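Thiosulfate sulfurtransferase (Pseudomonas aeruginosa, PDB 1YT8) probably transfers sulfur from thiosulfate to cyanide, as rhodanese-family sulfurtransferases do, and carries four rhodanese-like domains in one chain. Local coordinates at residues P115-G120 against G195-I200. Sequence-based numbering, arbitrary orientation.
Sequences PSKAFG and GRTRSI. With SO3 (sulfite ion), chain B.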
# COMPACT_ATOMS: atom_id res chain seq x y z
N PRO A 115 -9.14 0.56 6.88
CA PRO A 115 -9.81 1.86 6.97
C PRO A 115 -10.34 2.30 5.60
O PRO A 115 -11.48 2.76 5.48
CB PRO A 115 -8.70 2.78 7.48
CG PRO A 115 -7.89 1.87 8.36
CD PRO A 115 -7.81 0.61 7.51
N SER A 116 -9.51 2.14 4.57
CA SER A 116 -9.90 2.52 3.22
C SER A 116 -11.10 1.73 2.70
O SER A 116 -12.01 2.30 2.09
CB SER A 116 -8.73 2.34 2.26
OG SER A 116 -7.64 3.18 2.60
N LYS A 117 -11.09 0.42 2.93
CA LYS A 117 -12.18 -0.43 2.46
C LYS A 117 -13.46 -0.25 3.26
O LYS A 117 -14.56 -0.26 2.70
CB LYS A 117 -11.74 -1.89 2.49
CG LYS A 117 -10.52 -2.16 1.62
CD LYS A 117 -10.06 -3.60 1.74
CE LYS A 117 -8.87 -3.86 0.83
NZ LYS A 117 -8.39 -5.26 0.98
N ALA A 118 -13.32 -0.08 4.57
CA ALA A 118 -14.48 0.12 5.43
C ALA A 118 -15.11 1.46 5.06
O ALA A 118 -16.34 1.60 5.03
CB ALA A 118 -14.05 0.13 6.89
N PHE A 119 -14.27 2.44 4.76
CA PHE A 119 -14.77 3.75 4.36
C PHE A 119 -15.57 3.63 3.06
O PHE A 119 -16.61 4.27 2.90
CB PHE A 119 -13.63 4.75 4.14
CG PHE A 119 -14.10 6.08 3.59
CD1 PHE A 119 -14.84 6.95 4.39
CD2 PHE A 119 -13.83 6.43 2.28
CE1 PHE A 119 -15.32 8.16 3.87
CE2 PHE A 119 -14.31 7.64 1.75
CZ PHE A 119 -15.06 8.50 2.56
N GLY A 120 -15.09 2.80 2.14
CA GLY A 120 -15.79 2.61 0.89
C GLY A 120 -17.20 2.11 1.10
O GLY A 120 -18.15 2.56 0.44
N GLY A 195 -12.94 -5.97 -6.49
CA GLY A 195 -14.01 -6.24 -5.55
C GLY A 195 -15.05 -5.15 -5.61
O GLY A 195 -15.81 -5.05 -6.58
N ARG A 196 -15.06 -4.30 -4.59
CA ARG A 196 -16.04 -3.22 -4.49
C ARG A 196 -15.47 -1.83 -4.20
O ARG A 196 -15.88 -0.84 -4.81
CB ARG A 196 -17.04 -3.53 -3.37
CG ARG A 196 -17.86 -4.80 -3.55
CD ARG A 196 -18.49 -5.22 -2.23
NE ARG A 196 -19.22 -4.13 -1.59
CZ ARG A 196 -20.38 -3.64 -2.03
NH1 ARG A 196 -20.95 -4.15 -3.11
NH2 ARG A 196 -20.97 -2.65 -1.37
N THR A 197 -14.51 -1.76 -3.29
CA THR A 197 -13.97 -0.48 -2.84
C THR A 197 -13.67 0.61 -3.86
O THR A 197 -14.31 1.66 -3.84
CB THR A 197 -12.72 -0.67 -1.97
OG1 THR A 197 -12.98 -1.70 -1.01
CG2 THR A 197 -12.39 0.62 -1.23
N ARG A 198 -12.69 0.38 -4.73
CA ARG A 198 -12.35 1.41 -5.71
C ARG A 198 -13.47 1.72 -6.70
O ARG A 198 -13.52 2.82 -7.25
CB ARG A 198 -11.05 1.03 -6.42
CG ARG A 198 -9.81 1.28 -5.54
CD ARG A 198 -8.54 0.62 -6.08
NE ARG A 198 -8.61 -0.83 -6.03
CZ ARG A 198 -7.62 -1.65 -6.37
NH1 ARG A 198 -6.46 -1.17 -6.78
NH2 ARG A 198 -7.80 -2.96 -6.31
N SER A 199 -14.38 0.77 -6.92
CA SER A 199 -15.49 1.02 -7.84
C SER A 199 -16.50 1.96 -7.19
O SER A 199 -17.10 2.80 -7.86
CB SER A 199 -16.19 -0.29 -8.26
OG SER A 199 -16.98 -0.84 -7.22
N ILE A 200 -16.69 1.83 -5.87
CA ILE A 200 -17.62 2.69 -5.14
C ILE A 200 -17.05 4.12 -5.08
O ILE A 200 -17.75 5.09 -5.38
CB ILE A 200 -17.85 2.19 -3.69
CG1 ILE A 200 -18.59 0.85 -3.71
CG2 ILE A 200 -18.65 3.22 -2.89
CD1 ILE A 200 -18.61 0.14 -2.36
S SO3 B . -11.62 -3.17 -5.41
O1 SO3 B . -10.61 -3.84 -6.26
O2 SO3 B . -12.06 -4.05 -4.31
O3 SO3 B . -11.13 -1.87 -4.88
O HOH W 1 -15.22 -1.38 0.22
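Thr197 presses its two branches against the flank of helix 114-127. Its OG1 lies beside the backbone N (chi1 -46°) and rests on the aliphatic root of Lys117, 3.6 Å from Lys117 CG, the two side chains crossing at about a right angle. Its methyl, Thr197 CG2, sits over the backbone near Ser116 O (3.7 Å) and approaches Gly120, whose lack of a side chain lets the helices come within 5.2 Å between Gly120 CA and Thr197 CA. One turn on, Ile200 sets CG2 3.4 Å from Gly120 O, with CD1 against the same oxygen. No direct hydrogen bond joins the two segments; a water bridges them, receiving the proton of Thr197 OG1 at 2.6 Å and donating to Lys117 O. Beyond CG the Lys117 chain runs fully extended, carrying NZ away to Asp111 and Tyr507.

The loop after strand 188-192 and the first turn of helix 197-208, Cys193 to Arg198, cradle a sulfite, probably from the crystallisation liquor, consistent with the active-site loop of a rhodanese-like domain. Backbone amides point into this cradle: Gly195 N donates to sulfite O1, and Arg198 N reaches sulfite O3 at 2.7 Å in a nearly straight bond (170°). The Arg198 chain bends at chi3 (-67°), which turns its guanidinium edge-on to the anion, with sulfur in the guanidinium plane. NE grips O3 while NH2 takes O1 at 2.9 Å, so O3 is held by both an amide and a side chain. Glu157 pairs with Arg198 NH1 and probably steadies the group. At the helix start, the N-cap residue Arg196 offers its carbonyl O to Ser199 OG (2.6 Å) as well as to Ile200 N, while its guanidinium turns back to Glu121 and Glu124 of helix 114-127.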